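Local coordinates for glucose-binding protein (PDB 2B3F) that binds galactose and glucose and probably delivers its sugar to a binding-protein-dependent transport system, at residues Leu3-Trp8 with Pro15-Leu20; Arg22-Lys27 with Val31-Ala36; Pro60-Val65 with Asn294-Val299. All coordinates share one frame; numbering follows the deposited sequence.

Contact 1. Residues Leu3-Trp8 with Pro15-Leu20; sequences LEIFSW and PALEAL. With GAL (beta-D-galactopyranose), chain G.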
loop_
_atom_site.group_PDB
_atom_site.type_symbol
_atom_site.label_atom_id
_atom_site.label_comp_id
_atom_site.label_asym_id
_atom_site.label_seq_id
_atom_site.Cartn_x
_atom_site.Cartn_y
_atom_site.Cartn_z
ATOM N N LEU A 3 13.499 -19.290 -12.519
ATOM C CA LEU A 3 13.125 -17.904 -12.281
ATOM C C LEU A 3 12.761 -17.771 -10.808
ATOM O O LEU A 3 11.860 -18.445 -10.336
ATOM C CB LEU A 3 11.941 -17.490 -13.128
ATOM C CG LEU A 3 11.393 -16.092 -12.790
ATOM C CD1 LEU A 3 12.340 -14.979 -13.227
ATOM C CD2 LEU A 3 10.011 -15.911 -13.399
ATOM N N GLU A 4 13.474 -16.895 -10.112
ATOM C CA GLU A 4 13.263 -16.672 -8.682
ATOM C C GLU A 4 12.592 -15.306 -8.492
ATOM O O GLU A 4 13.194 -14.274 -8.747
ATOM C CB GLU A 4 14.580 -16.721 -7.927
ATOM C CG GLU A 4 14.390 -16.570 -6.431
ATOM C CD GLU A 4 15.684 -16.526 -5.676
ATOM O OE1 GLU A 4 16.677 -15.989 -6.213
ATOM O OE2 GLU A 4 15.703 -16.999 -4.517
ATOM N N ILE A 5 11.353 -15.346 -8.018
ATOM C CA ILE A 5 10.519 -14.158 -7.834
ATOM C C ILE A 5 10.433 -13.892 -6.340
ATOM O O ILE A 5 9.941 -14.735 -5.602
ATOM C CB ILE A 5 9.098 -14.378 -8.333
ATOM C CG1 ILE A 5 9.072 -14.705 -9.845
ATOM C CG2 ILE A 5 8.249 -13.142 -8.081
ATOM C CD1 ILE A 5 7.769 -15.261 -10.307
ATOM N N PHE A 6 10.872 -12.706 -5.940
ATOM C CA PHE A 6 10.942 -12.310 -4.534
ATOM C C PHE A 6 9.791 -11.340 -4.240
ATOM O O PHE A 6 9.565 -10.376 -4.966
ATOM C CB PHE A 6 12.314 -11.689 -4.279
ATOM C CG PHE A 6 12.617 -11.370 -2.827
ATOM C CD1 PHE A 6 13.501 -12.164 -2.105
ATOM C CD2 PHE A 6 12.084 -10.238 -2.218
ATOM C CE1 PHE A 6 13.813 -11.867 -0.765
ATOM C CE2 PHE A 6 12.418 -9.930 -0.881
ATOM C CZ PHE A 6 13.279 -10.755 -0.177
ATOM N N SER A 7 9.026 -11.604 -3.182
ATOM C CA SER A 7 7.880 -10.769 -2.837
ATOM C C SER A 7 7.495 -11.027 -1.377
ATOM O O SER A 7 8.098 -11.878 -0.703
ATOM C CB SER A 7 6.667 -11.072 -3.737
ATOM O OG SER A 7 5.969 -12.251 -3.333
ATOM N N TRP A 8 6.480 -10.307 -0.924
ATOM C CA TRP A 8 5.872 -10.620 0.377
ATOM C C TRP A 8 4.457 -11.142 0.263
ATOM O O TRP A 8 3.659 -11.075 1.224
ATOM C CB TRP A 8 6.004 -9.443 1.347
ATOM C CG TRP A 8 5.347 -8.164 1.047
ATOM C CD1 TRP A 8 4.097 -7.756 1.431
ATOM C CD2 TRP A 8 5.955 -7.029 0.417
ATOM N NE1 TRP A 8 3.876 -6.442 1.052
ATOM C CE2 TRP A 8 5.010 -5.975 0.435
ATOM C CE3 TRP A 8 7.206 -6.803 -0.168
ATOM C CZ2 TRP A 8 5.283 -4.719 -0.122
ATOM C CZ3 TRP A 8 7.467 -5.572 -0.714
ATOM C CH2 TRP A 8 6.519 -4.549 -0.689
ATOM N N PRO A 15 -2.830 -15.615 -3.749
ATOM C CA PRO A 15 -3.638 -16.010 -4.936
ATOM C C PRO A 15 -3.339 -15.267 -6.241
ATOM O O PRO A 15 -3.157 -15.905 -7.285
ATOM C CB PRO A 15 -5.071 -15.756 -4.482
ATOM C CG PRO A 15 -5.020 -16.081 -3.000
ATOM C CD PRO A 15 -3.689 -15.529 -2.542
ATOM N N ALA A 16 -3.276 -13.944 -6.178
ATOM C CA ALA A 16 -2.999 -13.155 -7.386
ATOM C C ALA A 16 -1.638 -13.496 -8.003
ATOM O O ALA A 16 -1.537 -13.732 -9.198
ATOM C CB ALA A 16 -3.113 -11.661 -7.083
ATOM N N LEU A 17 -0.583 -13.524 -7.192
ATOM C CA LEU A 17 0.724 -13.919 -7.668
ATOM C C LEU A 17 0.725 -15.336 -8.253
ATOM O O LEU A 17 1.382 -15.606 -9.266
ATOM C CB LEU A 17 1.742 -13.850 -6.528
ATOM C CG LEU A 17 3.142 -14.342 -6.861
ATOM C CD1 LEU A 17 3.793 -13.469 -7.934
ATOM C CD2 LEU A 17 3.991 -14.376 -5.627
ATOM N N GLU A 18 0.031 -16.250 -7.577
ATOM C CA GLU A 18 0.027 -17.645 -7.984
ATOM C C GLU A 18 -0.630 -17.794 -9.358
ATOM O O GLU A 18 -0.154 -18.578 -10.192
ATOM C CB GLU A 18 -0.646 -18.498 -6.902
ATOM C CG GLU A 18 0.272 -18.662 -5.698
ATOM C CD GLU A 18 -0.449 -18.834 -4.370
ATOM O OE1 GLU A 18 -1.648 -19.219 -4.377
ATOM O OE2 GLU A 18 0.204 -18.561 -3.305
ATOM N N ALA A 19 -1.666 -16.990 -9.599
ATOM C CA ALA A 19 -2.346 -16.940 -10.899
ATOM C C ALA A 19 -1.387 -16.432 -11.982
ATOM O O ALA A 19 -1.350 -16.980 -13.093
ATOM C CB ALA A 19 -3.571 -16.066 -10.820
ATOM N N LEU A 20 -0.606 -15.395 -11.675
ATOM C CA LEU A 20 0.417 -14.925 -12.622
ATOM C C LEU A 20 1.468 -15.977 -12.914
ATOM O O LEU A 20 1.914 -16.116 -14.056
ATOM C CB LEU A 20 1.126 -13.675 -12.104
ATOM C CG LEU A 20 0.307 -12.416 -12.216
ATOM C CD1 LEU A 20 1.004 -11.290 -11.454
ATOM C CD2 LEU A 20 0.085 -12.006 -13.694
HETATM C C1 GAL G . 1.635 -3.309 0.571
HETATM C C2 GAL G . 1.726 -3.977 -0.807
HETATM C C3 GAL G . 0.483 -4.796 -1.126
HETATM C C4 GAL G . 0.157 -5.770 0.008
HETATM C C5 GAL G . 0.199 -4.998 1.349
HETATM C C6 GAL G . -0.093 -5.856 2.591
HETATM O O1 GAL G . 2.808 -2.619 0.879
HETATM O O2 GAL G . 1.966 -2.967 -1.801
HETATM O O3 GAL G . 0.674 -5.521 -2.332
HETATM O O4 GAL G . 1.096 -6.811 -0.048
HETATM O O5 GAL G . 1.430 -4.343 1.540
HETATM O O6 GAL G . 0.979 -6.708 2.864
#

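Contact 2. Residues Arg22-Lys27 with Val31-Ala36; sequences RLYKQK and VEVINA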
loop_
_atom_site.group_PDB
_atom_site.type_symbol
_atom_site.label_atom_id
_atom_site.label_comp_id
_atom_site.label_asym_id
_atom_site.label_seq_id
_atom_site.Cartn_x
_atom_site.Cartn_y
_atom_site.Cartn_z
ATOM N N ARG A 22 1.124 -19.213 -12.774
ATOM C CA ARG A 22 0.508 -20.253 -13.609
ATOM C C ARG A 22 0.476 -19.814 -15.070
ATOM O O ARG A 22 0.804 -20.601 -15.956
ATOM C CB ARG A 22 -0.900 -20.600 -13.131
ATOM C CG ARG A 22 -0.892 -21.484 -11.890
ATOM C CD ARG A 22 -2.242 -22.137 -11.635
ATOM N NE ARG A 22 -3.266 -21.156 -11.295
ATOM C CZ ARG A 22 -3.397 -20.583 -10.095
ATOM N NH1 ARG A 22 -2.568 -20.869 -9.094
ATOM N NH2 ARG A 22 -4.362 -19.710 -9.905
ATOM N N LEU A 23 0.089 -18.561 -15.300
ATOM C CA LEU A 23 0.146 -17.958 -16.631
ATOM C C LEU A 23 1.559 -17.996 -17.215
ATOM O O LEU A 23 1.764 -18.338 -18.383
ATOM C CB LEU A 23 -0.321 -16.516 -16.559
ATOM C CG LEU A 23 -1.197 -16.017 -17.684
ATOM C CD1 LEU A 23 -2.558 -16.718 -17.639
ATOM C CD2 LEU A 23 -1.385 -14.536 -17.543
ATOM N N TYR A 24 2.545 -17.633 -16.408
ATOM C CA TYR A 24 3.937 -17.649 -16.857
ATOM C C TYR A 24 4.384 -19.064 -17.274
ATOM O O TYR A 24 5.026 -19.240 -18.319
ATOM C CB TYR A 24 4.858 -17.107 -15.750
ATOM C CG TYR A 24 6.309 -16.971 -16.154
ATOM C CD1 TYR A 24 6.785 -15.799 -16.734
ATOM C CD2 TYR A 24 7.207 -18.022 -15.982
ATOM C CE1 TYR A 24 8.128 -15.668 -17.112
ATOM C CE2 TYR A 24 8.559 -17.889 -16.357
ATOM C CZ TYR A 24 9.007 -16.721 -16.932
ATOM O OH TYR A 24 10.339 -16.603 -17.281
ATOM N N LYS A 25 4.042 -20.056 -16.450
ATOM C CA LYS A 25 4.419 -21.449 -16.719
ATOM C C LYS A 25 3.741 -22.025 -17.977
ATOM O O LYS A 25 4.331 -22.862 -18.673
ATOM C CB LYS A 25 4.116 -22.331 -15.517
ATOM C CG LYS A 25 4.969 -22.051 -14.305
ATOM C CD LYS A 25 4.466 -22.875 -13.131
ATOM C CE LYS A 25 5.353 -22.741 -11.919
ATOM N NZ LYS A 25 4.895 -23.602 -10.763
ATOM N N GLN A 26 2.526 -21.581 -18.272
ATOM C CA GLN A 26 1.884 -21.942 -19.549
ATOM C C GLN A 26 2.714 -21.442 -20.734
ATOM O O GLN A 26 2.920 -22.163 -21.726
ATOM C CB GLN A 26 0.492 -21.321 -19.663
ATOM C CG GLN A 26 -0.566 -21.979 -18.816
ATOM C CD GLN A 26 -1.962 -21.476 -19.147
ATOM O OE1 GLN A 26 -2.517 -21.794 -20.218
ATOM N NE2 GLN A 26 -2.545 -20.685 -18.235
ATOM N N LYS A 27 3.180 -20.200 -20.638
ATOM C CA LYS A 27 3.906 -19.580 -21.732
ATOM C C LYS A 27 5.316 -20.125 -21.819
ATOM O O LYS A 27 5.884 -20.189 -22.905
ATOM C CB LYS A 27 3.970 -18.058 -21.559
ATOM C CG LYS A 27 2.619 -17.384 -21.611
ATOM C CD LYS A 27 2.724 -15.902 -21.253
ATOM C CE LYS A 27 1.363 -15.201 -21.331
ATOM N NZ LYS A 27 1.071 -14.701 -22.712
ATOM N N VAL A 31 10.558 -23.347 -17.607
ATOM C CA VAL A 31 11.094 -22.635 -16.436
ATOM C C VAL A 31 10.530 -23.169 -15.121
ATOM O O VAL A 31 9.313 -23.254 -14.956
ATOM C CB VAL A 31 10.790 -21.115 -16.506
ATOM C CG1 VAL A 31 11.483 -20.385 -15.357
ATOM C CG2 VAL A 31 11.218 -20.527 -17.844
ATOM N N GLU A 32 11.419 -23.511 -14.186
ATOM C CA GLU A 32 11.026 -23.801 -12.813
ATOM C C GLU A 32 10.989 -22.472 -12.050
ATOM O O GLU A 32 12.001 -21.782 -11.928
ATOM C CB GLU A 32 11.997 -24.764 -12.133
ATOM C CG GLU A 32 11.751 -24.957 -10.615
ATOM C CD GLU A 32 10.860 -26.157 -10.276
ATOM O OE1 GLU A 32 11.128 -27.276 -10.800
ATOM O OE2 GLU A 32 9.902 -25.983 -9.475
ATOM N N VAL A 33 9.809 -22.137 -11.545
ATOM C CA VAL A 33 9.583 -20.860 -10.867
ATOM C C VAL A 33 9.675 -21.036 -9.362
ATOM O O VAL A 33 8.923 -21.830 -8.771
ATOM C CB VAL A 33 8.218 -20.272 -11.230
ATOM C CG1 VAL A 33 8.008 -18.924 -10.532
ATOM C CG2 VAL A 33 8.090 -20.126 -12.749
ATOM N N ILE A 34 10.631 -20.323 -8.767
ATOM C CA ILE A 34 10.841 -20.306 -7.324
ATOM C C ILE A 34 10.063 -19.107 -6.772
ATOM O O ILE A 34 10.380 -17.972 -7.067
ATOM C CB ILE A 34 12.332 -20.230 -6.947
ATOM C CG1 ILE A 34 13.079 -21.444 -7.495
ATOM C CG2 ILE A 34 12.517 -20.214 -5.442
ATOM C CD1 ILE A 34 13.785 -21.205 -8.746
ATOM N N ASN A 35 9.019 -19.403 -6.005
ATOM C CA ASN A 35 8.174 -18.391 -5.397
ATOM C C ASN A 35 8.780 -18.062 -4.037
ATOM O O ASN A 35 8.464 -18.697 -3.036
ATOM C CB ASN A 35 6.742 -18.891 -5.280
ATOM C CG ASN A 35 5.787 -17.809 -4.771
ATOM O OD1 ASN A 35 6.211 -16.695 -4.482
ATOM N ND2 ASN A 35 4.506 -18.133 -4.672
ATOM N N ALA A 36 9.667 -17.074 -4.027
ATOM C CA ALA A 36 10.470 -16.726 -2.847
ATOM C C ALA A 36 9.788 -15.627 -2.043
ATOM O O ALA A 36 10.171 -14.468 -2.125
ATOM C CB ALA A 36 11.844 -16.295 -3.275
HETATM O O HOH W 1 7.891 -24.415 -11.191
#

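Contact 3. Residues Pro60-Val65 with Asn294-Val299; sequences PDTFQV and NWLRLV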
loop_
_atom_site.group_PDB
_atom_site.type_symbol
_atom_site.label_atom_id
_atom_site.label_comp_id
_atom_site.label_asym_id
_atom_site.label_seq_id
_atom_site.Cartn_x
_atom_site.Cartn_y
_atom_site.Cartn_z
ATOM N N PRO A 60 17.829 -11.699 -6.189
ATOM C CA PRO A 60 16.869 -12.575 -6.819
ATOM C C PRO A 60 16.728 -12.130 -8.280
ATOM O O PRO A 60 17.281 -11.106 -8.663
ATOM C CB PRO A 60 15.586 -12.315 -6.026
ATOM C CG PRO A 60 15.715 -10.921 -5.594
ATOM C CD PRO A 60 17.168 -10.701 -5.323
ATOM N N ASP A 61 16.004 -12.886 -9.093
ATOM C CA ASP A 61 15.830 -12.491 -10.498
ATOM C C ASP A 61 14.991 -11.224 -10.652
ATOM O O ASP A 61 15.171 -10.454 -11.585
ATOM C CB ASP A 61 15.251 -13.641 -11.306
ATOM C CG ASP A 61 16.232 -14.785 -11.430
ATOM O OD1 ASP A 61 17.446 -14.494 -11.528
ATOM O OD2 ASP A 61 15.799 -15.959 -11.397
ATOM N N THR A 62 14.071 -11.020 -9.715
ATOM C CA THR A 62 13.216 -9.852 -9.690
ATOM C C THR A 62 12.610 -9.786 -8.289
ATOM O O THR A 62 12.486 -10.821 -7.602
ATOM C CB THR A 62 12.106 -9.927 -10.767
ATOM O OG1 THR A 62 11.391 -8.686 -10.831
ATOM C CG2 THR A 62 11.130 -11.095 -10.507
ATOM N N PHE A 63 12.267 -8.578 -7.859
ATOM C CA PHE A 63 11.669 -8.420 -6.525
ATOM C C PHE A 63 10.554 -7.386 -6.518
ATOM O O PHE A 63 10.587 -6.358 -7.232
ATOM C CB PHE A 63 12.723 -8.118 -5.461
ATOM C CG PHE A 63 13.495 -6.846 -5.691
ATOM C CD1 PHE A 63 12.989 -5.606 -5.304
ATOM C CD2 PHE A 63 14.773 -6.902 -6.234
ATOM C CE1 PHE A 63 13.722 -4.436 -5.500
ATOM C CE2 PHE A 63 15.514 -5.745 -6.420
ATOM C CZ PHE A 63 14.998 -4.507 -6.048
ATOM N N GLN A 64 9.538 -7.682 -5.726
ATOM C CA GLN A 64 8.458 -6.750 -5.491
ATOM C C GLN A 64 8.999 -5.466 -4.857
ATOM O O GLN A 64 9.755 -5.490 -3.881
ATOM C CB GLN A 64 7.434 -7.383 -4.551
ATOM C CG GLN A 64 6.242 -6.527 -4.270
ATOM C CD GLN A 64 5.319 -7.126 -3.182
ATOM O OE1 GLN A 64 5.521 -8.255 -2.756
ATOM N NE2 GLN A 64 4.323 -6.364 -2.766
ATOM N N VAL A 65 8.629 -4.340 -5.442
ATOM C CA VAL A 65 9.100 -3.049 -4.981
ATOM C C VAL A 65 8.081 -1.976 -5.299
ATOM O O VAL A 65 7.427 -1.980 -6.338
ATOM C CB VAL A 65 10.474 -2.706 -5.590
ATOM C CG1 VAL A 65 10.412 -2.682 -7.112
ATOM C CG2 VAL A 65 11.058 -1.408 -5.009
ATOM N N ASN A 294 11.156 -11.812 -19.360
ATOM C CA ASN A 294 9.867 -12.333 -19.783
ATOM C C ASN A 294 8.787 -12.224 -18.693
ATOM O O ASN A 294 7.603 -12.037 -18.968
ATOM C CB ASN A 294 10.035 -13.763 -20.295
ATOM C CG ASN A 294 10.789 -13.805 -21.637
ATOM O OD1 ASN A 294 10.791 -12.814 -22.369
ATOM N ND2 ASN A 294 11.422 -14.944 -21.951
ATOM N N TRP A 295 9.207 -12.303 -17.433
ATOM C CA TRP A 295 8.279 -12.044 -16.338
ATOM C C TRP A 295 7.813 -10.582 -16.380
ATOM O O TRP A 295 6.628 -10.303 -16.255
ATOM C CB TRP A 295 8.939 -12.403 -14.991
ATOM C CG TRP A 295 8.166 -11.990 -13.770
ATOM C CD1 TRP A 295 8.434 -10.930 -12.972
ATOM C CD2 TRP A 295 7.004 -12.626 -13.215
ATOM N NE1 TRP A 295 7.529 -10.862 -11.948
ATOM C CE2 TRP A 295 6.631 -11.881 -12.073
ATOM C CE3 TRP A 295 6.253 -13.751 -13.560
ATOM C CZ2 TRP A 295 5.547 -12.234 -11.270
ATOM C CZ3 TRP A 295 5.161 -14.084 -12.786
ATOM C CH2 TRP A 295 4.827 -13.335 -11.633
ATOM N N LEU A 296 8.745 -9.652 -16.563
ATOM C CA LEU A 296 8.384 -8.224 -16.671
ATOM C C LEU A 296 7.383 -7.968 -17.802
ATOM O O LEU A 296 6.419 -7.201 -17.652
ATOM C CB LEU A 296 9.637 -7.357 -16.862
ATOM C CG LEU A 296 10.700 -7.428 -15.766
ATOM C CD1 LEU A 296 11.825 -6.460 -16.052
ATOM C CD2 LEU A 296 10.074 -7.165 -14.377
ATOM N N ARG A 297 7.601 -8.623 -18.946
ATOM C CA ARG A 297 6.695 -8.458 -20.077
ATOM C C ARG A 297 5.300 -8.950 -19.739
ATOM O O ARG A 297 4.303 -8.349 -20.141
ATOM C CB ARG A 297 7.247 -9.174 -21.317
ATOM C CG ARG A 297 8.560 -8.574 -21.820
ATOM C CD ARG A 297 9.144 -9.360 -22.988
ATOM N NE ARG A 297 8.119 -9.501 -24.022
ATOM C CZ ARG A 297 7.744 -10.643 -24.595
ATOM N NH1 ARG A 297 8.339 -11.797 -24.295
ATOM N NH2 ARG A 297 6.780 -10.620 -25.517
ATOM N N LEU A 298 5.226 -10.031 -18.962
ATOM C CA LEU A 298 3.946 -10.543 -18.501
ATOM C C LEU A 298 3.255 -9.616 -17.497
ATOM O O LEU A 298 2.082 -9.289 -17.634
ATOM C CB LEU A 298 4.112 -11.944 -17.892
ATOM C CG LEU A 298 2.875 -12.503 -17.185
ATOM C CD1 LEU A 298 1.721 -12.653 -18.124
ATOM C CD2 LEU A 298 3.196 -13.840 -16.519
ATOM N N VAL A 299 3.980 -9.206 -16.462
ATOM C CA VAL A 299 3.341 -8.372 -15.425
ATOM C C VAL A 299 2.967 -6.988 -15.962
ATOM O O VAL A 299 2.064 -6.358 -15.444
ATOM C CB VAL A 299 4.179 -8.270 -14.102
ATOM C CG1 VAL A 299 4.530 -9.667 -13.568
ATOM C CG2 VAL A 299 5.382 -7.465 -14.285
#

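Contact 1. Residues Leu3-Trp8 with Pro15-Leu20
Ser7 and Leu17 make the closest approach between this strand and helix, with the hydroxyl OG lying 3.7 Å from the methyl CD2 of Leu17. A first torsion of 79° places OG between the backbone N and carbonyl carbon of Ser7; OG accepts a hydrogen bond from Trp9 N, and its meeting with Leu17 is van der Waals contact. Leu17 has CG anti to its N (chi1 176°), which sends the fork of the side chain at the strand: one branch goes to Ser7, while CD1 comes within 4.5 Å of Ile5 CG2. The contact is the first half of a beta-alpha-beta unit, in which helix 15-27 packs through Leu17 on strand 2-7 of the central sheet. Past the strand end, Trp8 belongs to the sugar pocket. Its indole meets beta-D-galactopyranose edge-on, with C1 of the sugar in the ring plane, and NE1 gives a nearly straight hydrogen bond to the ring oxygen O5 (3.3 Å, 167°). Farther along the indole, Trp8 CZ2 is 3.4 Å from the anomeric hydroxyl O1. O4 is nearer to NE1, at 3.0 Å, but lies obliquely off the ring plane. A leucine here would probably leave O5 without its N-H donor and open a gap beside the sugar where the indole edge had been. The ring of His66 meets the indole at a steep angle, and His66 NE2 also bonds galactose.

Contact 2. Residues Arg22-Lys27 with Val31-Ala36
Tyr24 and Lys25, adjacent on helix 15-27, close over Val31 and Val33, making this the second half of the beta-alpha-beta crossover that leads from strand 2-7 through the helix to the parallel neighbour strand 32-37. Tyr24 brings its ring in from the helix with CG anti to the backbone N (chi1 -175°). Its CE2 lies 3.9 Å from Val31 CB, and Val31 CG1 sits in the ring plane, so this valine is met by the edge of the phenol, the two side chains running roughly at right angles. Val33 CG2 approaches the ring obliquely, 4.0 Å from Tyr24 CD2. The phenol oxygen finds its polar partner outside the two segments, hydrogen-bonding to Asn291 O at helix 289-299, which anchors the far end of the ring in the buried layer between the helices.

Lys25 takes the exposed border. CB starts off beside the strand rather than at it, but CG already touches Val33 CG2 at 4.0 Å. From there the chain is fully extended; CD carries it past the valine, and CE settles 3.8 Å from Val33 CB. The methylene chain thus lies across Val33, shielding its branch point, while the ammonium group goes on to water. NZ does not reach the carboxylate of Glu32: the charged atoms NZ and OE2 stand 5.7 Å apart, an attraction that is probably modest and screened. A water bridges them instead, through weak hydrogen bonds to Lys25 NZ and Glu32 OE2. The water's bond to the strand backbone is not weak: Val33 N donates to its oxygen at 3.0 Å.

Contact 3. Residues Pro60-Val65 with Asn294-Val299
Asp61 OD2, gripped by Glu4 N and Asn288 ND2, ties down the turn just before Thr62, the residue that meets Trp295 and Leu296 across the contact. Thr62 has its hydroxyl anti to the backbone N (chi1 -172°), which leaves the methyl CG2 between N and the carbonyl carbon, facing the indole. CG2 comes up obliquely to the pyrrole part of the ring, 3.7 Å from Trp295 CD1 and 3.9 Å from Trp295 NE1, the two side chains crossing at about a right angle. OG1 gives its hydrogen to Gly281 O and only brushes the methyl CD2 of Leu296, at 4.1 Å. Val299 CG1, one turn on in the same helix as Trp295, stands over one face of the indole toward the rim; Phe280, of strand 272-280, meets the ring edge-to-face. On another side of helix 289-299, Arg297 NH1 bonds Asn294 OD1 at 3.3 Å; OD1 lies in the guanidinium plane, but NH1 stands well above the amide's carbonyl plane, 51° out of it. NE of this arginine forms a salt bridge with Glu91. Strand 62-66, which also carries the pocket residue Gln64, is packed on a helix more than two hundred residues later in the chain. Because the threonine hydroxyl is spent on a backbone carbonyl, what joins strand and helix here is the fit of methyl groups and indole, a contact set by shape rather than by polar bonding.

All three contacts belong to one side of the molecule and to one sheet, whose parallel strands 32-37, 2-7 and 62-66 lie in that order. Contacts 1 and 2, with centres about 8 Å apart, share helix 15-27 and follow each other along the chain as the two halves of a beta-alpha-beta unit. Contact 3, its centre about 9 Å from that of contact 1 and about 11 Å from that of contact 2, brings in the distant helix 289-299, which packs beside helix 15-27 where Leu298 meets Leu23 and Tyr24. Late sequence thus returns to complete this lobe of the binding protein, while Trp8, just past strand 2-7, and Gln64, on strand 62-66, reach the sugar pocket.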